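Local coordinates for protein probable branched-chain-amino-acid aminotransferase (Thermotoga maritima MSB8, PDB 3CSW) that probably transfers the amino group of leucine, isoleucine or valine to 2-oxoglutarate, using pyridoxal 5'-phosphate as cofactor, at residues G40-T45 / P142-T147; F31-K36 / Y101-S106. All blocks are in the same frame, centred on the assembly; numbering follows the deposited sequence.

Contact 1 of 2, residues G40-T45 / P142-T147. With PLP (pyridoxal-5'-phosphate), chain E.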
ATOM      1  N   GLY A  40      -0.224 -23.954 -12.701  1.00 33.38           N
ATOM      2  CA  GLY A  40      -1.308 -24.103 -11.754  1.00 32.85           C
ATOM      3  C   GLY A  40      -2.585 -24.702 -12.340  1.00 32.57           C
ATOM      4  O   GLY A  40      -2.878 -24.536 -13.511  1.00 31.82           O
ATOM      5  N   ALA A  41      -3.326 -25.424 -11.504  1.00 32.11           N
ATOM      6  CA  ALA A  41      -4.663 -25.895 -11.837  1.00 32.29           C
ATOM      7  C   ALA A  41      -5.665 -25.211 -10.916  1.00 32.46           C
ATOM      8  O   ALA A  41      -5.376 -24.997  -9.738  1.00 33.73           O
ATOM      9  CB  ALA A  41      -4.757 -27.407 -11.663  1.00 28.76           C
ATOM     10  N   VAL A  42      -6.831 -24.855 -11.456  1.00 33.79           N
ATOM     11  CA  VAL A  42      -7.954 -24.344 -10.678  0.50 33.52           C
ATOM     12  C   VAL A  42      -8.501 -25.527  -9.892  1.00 33.68           C
ATOM     13  O   VAL A  42      -8.521 -26.642 -10.421  1.00 34.84           O
ATOM     14  CB  VAL A  42      -9.038 -23.751 -11.616  0.50 33.34           C
ATOM     15  CG1 VAL A  42     -10.385 -23.658 -10.921  0.50 33.25           C
ATOM     16  CG2 VAL A  42      -8.582 -22.383 -12.156  0.50 34.29           C
ATOM     17  N   TYR A  43      -8.929 -25.324  -8.646  1.00 32.40           N
ATOM     18  CA  TYR A  43      -9.373 -26.470  -7.856  1.00 31.05           C
ATOM     19  C   TYR A  43     -10.442 -26.207  -6.802  1.00 31.73           C
ATOM     20  O   TYR A  43     -10.677 -25.072  -6.396  1.00 30.96           O
ATOM     21  CB  TYR A  43      -8.157 -27.124  -7.183  1.00 30.91           C
ATOM     22  CG  TYR A  43      -7.664 -26.412  -5.944  1.00 34.39           C
ATOM     23  CD1 TYR A  43      -6.799 -25.328  -6.046  1.00 31.96           C
ATOM     24  CD2 TYR A  43      -8.037 -26.840  -4.666  1.00 39.62           C
ATOM     25  CE1 TYR A  43      -6.337 -24.667  -4.922  1.00 38.38           C
ATOM     26  CE2 TYR A  43      -7.577 -26.189  -3.528  1.00 38.39           C
ATOM     27  CZ  TYR A  43      -6.723 -25.100  -3.675  1.00 40.64           C
ATOM     28  OH  TYR A  43      -6.249 -24.428  -2.591  1.00 45.10           O
ATOM     29  N   GLU A  44     -11.060 -27.302  -6.365  1.00 32.47           N
ATOM     30  CA  GLU A  44     -12.030 -27.317  -5.268  1.00 32.20           C
ATOM     31  C   GLU A  44     -11.810 -28.553  -4.397  1.00 31.95           C
ATOM     32  O   GLU A  44     -11.273 -29.557  -4.872  1.00 32.26           O
ATOM     33  CB  GLU A  44     -13.462 -27.330  -5.824  1.00 32.79           C
ATOM     34  CG  GLU A  44     -13.993 -25.979  -6.299  1.00 34.38           C
ATOM     35  CD  GLU A  44     -14.050 -24.932  -5.178  1.00 35.86           C
ATOM     36  OE1 GLU A  44     -14.338 -25.299  -4.033  1.00 35.32           O
ATOM     37  OE2 GLU A  44     -13.812 -23.738  -5.455  1.00 36.37           O
ATOM     38  N   THR A  45     -12.205 -28.465  -3.123  1.00 32.50           N
ATOM     39  CA  THR A  45     -12.148 -29.597  -2.195  0.50 31.71           C
ATOM     40  C   THR A  45     -13.544 -29.820  -1.621  1.00 31.86           C
ATOM     41  O   THR A  45     -14.240 -28.868  -1.307  1.00 31.36           O
ATOM     42  CB  THR A  45     -11.130 -29.387  -1.041  0.50 33.78           C
ATOM     43  OG1 THR A  45     -11.534 -28.292  -0.202  0.50 35.30           O
ATOM     44  CG2 THR A  45      -9.718 -29.135  -1.594  0.50 34.65           C
ATOM     45  N   PRO A 142      -8.535 -12.516  -4.891  1.00 31.67           N
ATOM     46  CA  PRO A 142      -8.515 -13.399  -3.738  1.00 34.00           C
ATOM     47  C   PRO A 142      -9.337 -14.681  -3.909  1.00 36.15           C
ATOM     48  O   PRO A 142      -8.978 -15.708  -3.335  1.00 39.22           O
ATOM     49  CB  PRO A 142      -9.125 -12.541  -2.638  1.00 36.06           C
ATOM     50  CG  PRO A 142      -8.909 -11.158  -3.070  1.00 34.87           C
ATOM     51  CD  PRO A 142      -8.958 -11.152  -4.538  1.00 32.49           C
ATOM     52  N   ALA A 143     -10.422 -14.618  -4.685  1.00 36.78           N
ATOM     53  CA  ALA A 143     -11.285 -15.778  -4.919  1.00 40.14           C
ATOM     54  C   ALA A 143     -10.764 -16.744  -5.989  1.00 40.78           C
ATOM     55  O   ALA A 143     -11.408 -17.753  -6.244  1.00 44.32           O
ATOM     56  CB  ALA A 143     -12.729 -15.323  -5.271  1.00 40.06           C
ATOM     57  N   LEU A 144      -9.634 -16.454  -6.633  1.00 38.16           N
ATOM     58  CA  LEU A 144      -9.031 -17.434  -7.566  1.00 36.71           C
ATOM     59  C   LEU A 144      -8.355 -18.589  -6.781  1.00 37.19           C
ATOM     60  O   LEU A 144      -7.273 -18.412  -6.211  1.00 37.40           O
ATOM     61  CB  LEU A 144      -8.036 -16.759  -8.533  1.00 34.87           C
ATOM     62  CG  LEU A 144      -7.190 -17.660  -9.457  1.00 36.02           C
ATOM     63  CD1 LEU A 144      -8.072 -18.567 -10.353  1.00 35.13           C
ATOM     64  CD2 LEU A 144      -6.225 -16.835 -10.290  1.00 32.16           C
ATOM     65  N   LYS A 145      -8.991 -19.760  -6.758  1.00 37.18           N
ATOM     66  CA  LYS A 145      -8.425 -20.943  -6.105  1.00 36.40           C
ATOM     67  C   LYS A 145      -7.610 -21.688  -7.134  1.00 35.81           C
ATOM     68  O   LYS A 145      -8.168 -22.478  -7.918  1.00 34.64           O
ATOM     69  CB  LYS A 145      -9.496 -21.889  -5.593  1.00 37.42           C
ATOM     70  CG  LYS A 145     -10.072 -21.577  -4.267  1.00 44.84           C
ATOM     71  CD  LYS A 145     -11.135 -22.619  -3.882  1.00 45.34           C
ATOM     72  CE  LYS A 145     -10.552 -23.805  -3.172  1.00 48.55           C
ATOM     73  NZ  LYS A 145     -10.617 -23.608  -1.688  1.00 57.16           N
ATOM     74  N   ILE A 146      -6.305 -21.402  -7.136  1.00 34.94           N
ATOM     75  CA  ILE A 146      -5.344 -21.955  -8.075  1.00 33.38           C
ATOM     76  C   ILE A 146      -4.179 -22.573  -7.252  1.00 33.12           C
ATOM     77  O   ILE A 146      -3.812 -22.056  -6.193  1.00 34.46           O
ATOM     78  CB  ILE A 146      -4.940 -20.922  -9.159  1.00 34.24           C
ATOM     79  CG1 ILE A 146      -4.213 -21.632 -10.315  1.00 32.84           C
ATOM     80  CG2 ILE A 146      -4.098 -19.754  -8.566  1.00 29.24           C
ATOM     81  CD1 ILE A 146      -4.199 -20.876 -11.607  1.00 32.18           C
ATOM     82  N   THR A 147      -3.681 -23.726  -7.693  1.00 30.51           N
ATOM     83  CA  THR A 147      -2.742 -24.539  -6.901  1.00 30.39           C
ATOM     84  C   THR A 147      -1.376 -23.873  -6.637  1.00 31.72           C
ATOM     85  O   THR A 147      -0.707 -24.173  -5.638  1.00 30.57           O
ATOM     86  CB  THR A 147      -2.484 -25.919  -7.568  1.00 29.94           C
ATOM     87  OG1 THR A 147      -2.101 -25.715  -8.941  1.00 27.92           O
ATOM     88  CG2 THR A 147      -3.735 -26.837  -7.467  1.00 26.24           C
TER
HETATM   89  N1  PLP E 300      -9.366 -19.901   2.787  1.00 37.69           N
HETATM   90  C2  PLP E 300      -8.473 -20.496   1.903  1.00 44.18           C
HETATM   91  C2A PLP E 300      -7.246 -19.725   1.529  1.00 37.75           C
HETATM   92  C3  PLP E 300      -8.739 -21.787   1.394  1.00 50.38           C
HETATM   93  O3  PLP E 300      -7.830 -22.429   0.586  1.00 51.69           O
HETATM   94  C4  PLP E 300      -9.918 -22.463   1.789  1.00 53.30           C
HETATM   95  C4A PLP E 300     -10.194 -23.863   1.314  1.00 53.47           C
HETATM   96  O4A PLP E 300      -9.675 -24.833   1.897  1.00 64.86           O
HETATM   97  C5  PLP E 300     -10.801 -21.843   2.689  1.00 43.80           C
HETATM   98  C6  PLP E 300     -10.517 -20.562   3.169  1.00 36.73           C
HETATM   99  C5A PLP E 300     -11.949 -22.600   3.319  1.00 42.16           C
HETATM  100  O4P PLP E 300     -13.067 -22.617   2.442  1.00 44.26           O
HETATM  101  P   PLP E 300     -14.204 -23.786   2.493  1.00 42.88           P
HETATM  102  O1P PLP E 300     -15.095 -23.695   1.238  1.00 40.80           O
HETATM  103  O2P PLP E 300     -15.050 -23.603   3.721  1.00 35.11           O
HETATM  104  O3P PLP E 300     -13.436 -25.100   2.545  1.00 42.59           O
HETATM  105  O   HOH W   1      -4.190 -22.257  -3.396  1.00 47.35           O
HETATM  106  O   HOH W   2     -10.128 -26.231  -0.854  1.00 58.00           O
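Three direct hydrogen bonds tie A41 and Y43 to K145 and T147. T147 grips A41 twice: its OG1 accepts the amide of A41, with A41 N to T147 OG1 2.9 Å and a nearly straight 168° at the hydrogen, while its own amide donates to A41 O. The hydroxyl can reach A41 because chi1 of T147 (52°) sets OG1 between the backbone N and the carbonyl carbon; the same OG1 also hydrogen-bonds to L38 O of the second subunit. Two residues on, Y43 N donates to K145 O at 3.0 Å, and V42 and I146 form a single beta bridge. Two CA-H...O contacts fill in this pairing, the shorter from V42 CA to K145 O at 3.3 Å.

The loop thus docks on the start of strand 42-49 and delivers K145 to the cofactor pocket of this class IV, PLP-dependent aminotransferase. By similarity K145 is the lysine that carries PLP as a Schiff base, but no such link is present here: K145 NZ stands 3.0 Å from PLP C4A, and PLP keeps its aldehyde oxygen, O4A.

Side-chain packing centres on Y43 and the lysine chain. K145 CE lies over one face of the Y43 ring, 4.2 Å from its centroid, in a CH-pi contact, and bends at chi3 and chi4 turn the amine toward PLP. T147 CG2 meets Y43 CD1 obliquely. The E44 carboxylate lies beside the lysine methylenes, E44 OE2 3.3 Å from K145 CD, but its polar partners are H59 and R62, and E44 OE1 is still 4.7 Å from K145 NZ.

Water completes the polar links. One molecule joins Y43 OH to I146 O at the edge of the tyrosine ring; another accepts from K145 NZ and donates to T45 OG1.

Contact 2 of 2, residues F31-K36 / Y101-S106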
ATOM      1  N   PHE A  31       2.797 -34.857 -21.981  1.00 50.77           N
ATOM      2  CA  PHE A  31       3.859 -34.035 -21.424  1.00 48.75           C
ATOM      3  C   PHE A  31       3.563 -32.544 -21.505  1.00 48.44           C
ATOM      4  O   PHE A  31       3.889 -31.801 -20.582  1.00 47.68           O
ATOM      5  CB  PHE A  31       5.209 -34.285 -22.092  1.00 48.14           C
ATOM      6  CG  PHE A  31       6.280 -33.403 -21.546  1.00 47.27           C
ATOM      7  CD1 PHE A  31       6.950 -33.755 -20.383  1.00 45.69           C
ATOM      8  CD2 PHE A  31       6.545 -32.166 -22.125  1.00 46.23           C
ATOM      9  CE1 PHE A  31       7.905 -32.915 -19.840  1.00 48.11           C
ATOM     10  CE2 PHE A  31       7.498 -31.319 -21.588  1.00 43.81           C
ATOM     11  CZ  PHE A  31       8.185 -31.694 -20.449  1.00 46.95           C
ATOM     12  N   SER A  32       2.967 -32.104 -22.608  1.00 48.49           N
ATOM     13  CA  SER A  32       2.605 -30.699 -22.763  1.00 50.05           C
ATOM     14  C   SER A  32       1.596 -30.263 -21.696  1.00 48.05           C
ATOM     15  O   SER A  32       1.658 -29.133 -21.235  1.00 48.33           O
ATOM     16  CB  SER A  32       2.056 -30.426 -24.162  1.00 49.68           C
ATOM     17  OG  SER A  32       0.928 -31.236 -24.408  1.00 56.38           O
ATOM     18  N   LEU A  33       0.681 -31.156 -21.317  1.00 46.07           N
ATOM     19  CA  LEU A  33      -0.255 -30.883 -20.233  1.00 45.39           C
ATOM     20  C   LEU A  33       0.483 -30.763 -18.889  1.00 42.85           C
ATOM     21  O   LEU A  33       0.183 -29.882 -18.088  1.00 40.91           O
ATOM     22  CB  LEU A  33      -1.364 -31.947 -20.161  1.00 46.48           C
ATOM     23  CG  LEU A  33      -2.470 -31.707 -19.114  1.00 47.13           C
ATOM     24  CD1 LEU A  33      -3.811 -32.209 -19.598  1.00 51.18           C
ATOM     25  CD2 LEU A  33      -2.142 -32.351 -17.775  1.00 51.07           C
ATOM     26  N   PHE A  34       1.448 -31.638 -18.650  1.00 41.07           N
ATOM     27  CA  PHE A  34       2.242 -31.573 -17.432  1.00 40.10           C
ATOM     28  C   PHE A  34       3.044 -30.271 -17.349  1.00 39.09           C
ATOM     29  O   PHE A  34       3.073 -29.630 -16.297  1.00 35.49           O
ATOM     30  CB  PHE A  34       3.183 -32.779 -17.322  1.00 40.37           C
ATOM     31  CG  PHE A  34       4.140 -32.713 -16.150  1.00 39.21           C
ATOM     32  CD1 PHE A  34       3.672 -32.749 -14.852  1.00 42.79           C
ATOM     33  CD2 PHE A  34       5.505 -32.637 -16.351  1.00 43.19           C
ATOM     34  CE1 PHE A  34       4.549 -32.696 -13.781  1.00 41.94           C
ATOM     35  CE2 PHE A  34       6.379 -32.583 -15.289  1.00 48.23           C
ATOM     36  CZ  PHE A  34       5.900 -32.614 -14.000  1.00 45.02           C
ATOM     37  N   GLU A  35       3.710 -29.889 -18.438  1.00 39.42           N
ATOM     38  CA  GLU A  35       4.519 -28.671 -18.418  1.00 40.66           C
ATOM     39  C   GLU A  35       3.617 -27.458 -18.143  1.00 40.63           C
ATOM     40  O   GLU A  35       3.943 -26.608 -17.327  1.00 41.05           O
ATOM     41  CB  GLU A  35       5.320 -28.504 -19.712  1.00 39.15           C
ATOM     42  CG  GLU A  35       6.349 -27.377 -19.640  1.00 42.27           C
ATOM     43  CD  GLU A  35       7.117 -27.148 -20.932  1.00 42.32           C
ATOM     44  OE1 GLU A  35       6.724 -27.705 -21.983  1.00 43.55           O
ATOM     45  OE2 GLU A  35       8.127 -26.400 -20.885  1.00 42.41           O
ATOM     46  N   LYS A  36       2.467 -27.421 -18.798  1.00 40.79           N
ATOM     47  CA  LYS A  36       1.502 -26.348 -18.638  1.00 40.82           C
ATOM     48  C   LYS A  36       0.855 -26.292 -17.246  1.00 38.50           C
ATOM     49  O   LYS A  36       0.545 -25.212 -16.743  1.00 37.92           O
ATOM     50  CB  LYS A  36       0.416 -26.495 -19.712  1.00 43.36           C
ATOM     51  CG  LYS A  36      -0.636 -25.387 -19.736  1.00 49.05           C
ATOM     52  CD  LYS A  36      -0.036 -24.046 -20.123  1.00 59.70           C
ATOM     53  CE  LYS A  36      -1.057 -22.913 -20.036  1.00 62.40           C
ATOM     54  NZ  LYS A  36      -0.431 -21.601 -20.410  1.00 61.00           N
ATOM     55  N   TYR A 101      -9.493 -30.975  -9.724  1.00 33.23           N
ATOM     56  CA  TYR A 101      -8.575 -30.090 -10.416  1.00 34.06           C
ATOM     57  C   TYR A 101      -9.023 -29.859 -11.838  1.00 35.43           C
ATOM     58  O   TYR A 101      -9.344 -30.813 -12.545  1.00 36.92           O
ATOM     59  CB  TYR A 101      -7.180 -30.695 -10.456  1.00 33.38           C
ATOM     60  CG  TYR A 101      -6.535 -30.944  -9.105  1.00 31.53           C
ATOM     61  CD1 TYR A 101      -5.912 -29.928  -8.408  1.00 34.81           C
ATOM     62  CD2 TYR A 101      -6.491 -32.225  -8.561  1.00 35.87           C
ATOM     63  CE1 TYR A 101      -5.288 -30.175  -7.182  1.00 35.00           C
ATOM     64  CE2 TYR A 101      -5.886 -32.479  -7.344  1.00 37.02           C
ATOM     65  CZ  TYR A 101      -5.282 -31.455  -6.664  1.00 36.77           C
ATOM     66  OH  TYR A 101      -4.680 -31.725  -5.469  1.00 40.35           O
ATOM     67  N   LEU A 102      -9.012 -28.604 -12.269  1.00 36.65           N
ATOM     68  CA  LEU A 102      -9.348 -28.266 -13.637  1.00 40.96           C
ATOM     69  C   LEU A 102      -8.076 -27.729 -14.297  1.00 42.33           C
ATOM     70  O   LEU A 102      -7.434 -26.813 -13.777  1.00 41.02           O
ATOM     71  CB  LEU A 102     -10.489 -27.256 -13.646  1.00 40.78           C
ATOM     72  CG  LEU A 102     -10.972 -26.720 -14.992  1.00 46.50           C
ATOM     73  CD1 LEU A 102     -11.582 -27.832 -15.852  1.00 49.26           C
ATOM     74  CD2 LEU A 102     -11.965 -25.584 -14.742  1.00 43.75           C
ATOM     75  N   PHE A 103      -7.704 -28.320 -15.426  1.00 45.31           N
ATOM     76  CA  PHE A 103      -6.421 -28.027 -16.062  1.00 49.50           C
ATOM     77  C   PHE A 103      -6.487 -27.017 -17.190  1.00 55.75           C
ATOM     78  O   PHE A 103      -7.452 -26.997 -17.962  1.00 52.64           O
ATOM     79  CB  PHE A 103      -5.708 -29.312 -16.516  1.00 48.50           C
ATOM     80  CG  PHE A 103      -5.223 -30.138 -15.371  1.00 47.04           C
ATOM     81  CD1 PHE A 103      -4.110 -29.746 -14.648  1.00 46.36           C
ATOM     82  CD2 PHE A 103      -5.912 -31.266 -14.970  1.00 42.30           C
ATOM     83  CE1 PHE A 103      -3.685 -30.482 -13.565  1.00 45.82           C
ATOM     84  CE2 PHE A 103      -5.487 -32.004 -13.894  1.00 47.32           C
ATOM     85  CZ  PHE A 103      -4.374 -31.611 -13.186  1.00 47.28           C
ATOM     86  N   PRO A 104      -5.406 -26.198 -17.291  1.00 64.75           N
ATOM     87  CA  PRO A 104      -5.298 -25.027 -18.163  1.00 67.38           C
ATOM     88  C   PRO A 104      -5.349 -25.376 -19.631  1.00 69.45           C
ATOM     89  O   PRO A 104      -4.656 -26.307 -20.075  1.00 69.09           O
ATOM     90  CB  PRO A 104      -3.924 -24.427 -17.818  1.00 68.44           C
ATOM     91  CG  PRO A 104      -3.159 -25.506 -17.112  1.00 68.20           C
ATOM     92  CD  PRO A 104      -4.157 -26.434 -16.521  1.00 65.82           C
ATOM     93  N   ASP A 105      -6.187 -24.626 -20.354  1.00 70.01           N
ATOM     94  CA  ASP A 105      -6.346 -24.743 -21.797  1.00 69.53           C
ATOM     95  C   ASP A 105      -7.108 -26.023 -22.167  1.00 67.17           C
ATOM     96  O   ASP A 105      -8.168 -25.949 -22.791  1.00 67.85           O
ATOM     97  CB  ASP A 105      -4.985 -24.626 -22.521  1.00 70.43           C
ATOM     98  CG  ASP A 105      -4.231 -23.318 -22.180  1.00 74.63           C
ATOM     99  OD1 ASP A 105      -4.613 -22.609 -21.220  1.00 72.27           O
ATOM    100  OD2 ASP A 105      -3.238 -23.002 -22.879  1.00 80.83           O
ATOM    101  N   SER A 106      -6.597 -27.181 -21.754  1.00 64.34           N
ATOM    102  CA  SER A 106      -7.254 -28.454 -22.053  1.00 62.92           C
ATOM    103  C   SER A 106      -8.677 -28.582 -21.490  1.00 61.59           C
ATOM    104  O   SER A 106      -9.532 -29.168 -22.142  1.00 61.43           O
ATOM    105  CB  SER A 106      -6.395 -29.642 -21.581  1.00 62.80           C
ATOM    106  OG  SER A 106      -6.160 -29.610 -20.182  1.00 61.68           O
TER
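K36 lies along P104, its CG 3.6 Å from P104 CG, the two side chains running antiparallel alongside each other. K36 CG stands anti to the backbone N of its own residue (chi1 -176°), and a bend at chi2 (66°) carries the rest of the chain over the proline toward D105. There the lysine end runs across the aspartate, nearly perpendicular to it, and its carbon CE, not its nitrogen, comes nearer: K36 CE to D105 OD2 is 3.6 Å. The salt bridge between K36 NZ and D105 OD2 is long, at 4.0 Å.

One helical turn earlier, L33 extends its two methyl groups to different partners. CD2 sits over one face of the F103 ring, 4.5 Å from F103 CG, whereas CD1 meets the hydroxyl of S106, with L33 CD1 to S106 OG 3.6 Å. No hydrogen bond crosses between the segments, and the contact rests on these side chains.

The charged ends have stronger partners farther out. K36 NZ hydrogen-bonds to Q39 OE1 just beyond the helix, and D105 OD1 makes a salt bridge to R157 of the second subunit. D105 is the middle residue of a classic gamma turn (phi 73°), closed by a weak hydrogen bond from S106 N to P104 O. L110 and A41 of the same chain, and L38 of the second subunit, also pack against the F103 side chain.

The segment 31-36 belongs to the short helix 31-37, which leads into strand 42-49. It packs here against the connection of the beta hairpin formed by strands 96-102 and 109-115, beside the second subunit.

In the fold
Contact 1 is buried and polar at heart, with backbone bonds and a cofactor-facing lysine; contact 2 lies at the surface and joins the segments by side chains, without a hydrogen bond between them. Their centres are 14 Å apart. Strands 42-49 and 96-102 are antiparallel neighbours in one sheet, so the two contacts meet directly: V42 O lies 2.7 Å from L102 N, a probable hydrogen bond, and T147 CG2 packs on Y101. Both contacts touch the second subunit, among others through T147 in contact 1 and through E35, Y101 and D105 in contact 2. The lysines differ accordingly: K145 points inward to PLP; K36 bonds to Q39, with D105 only at long range.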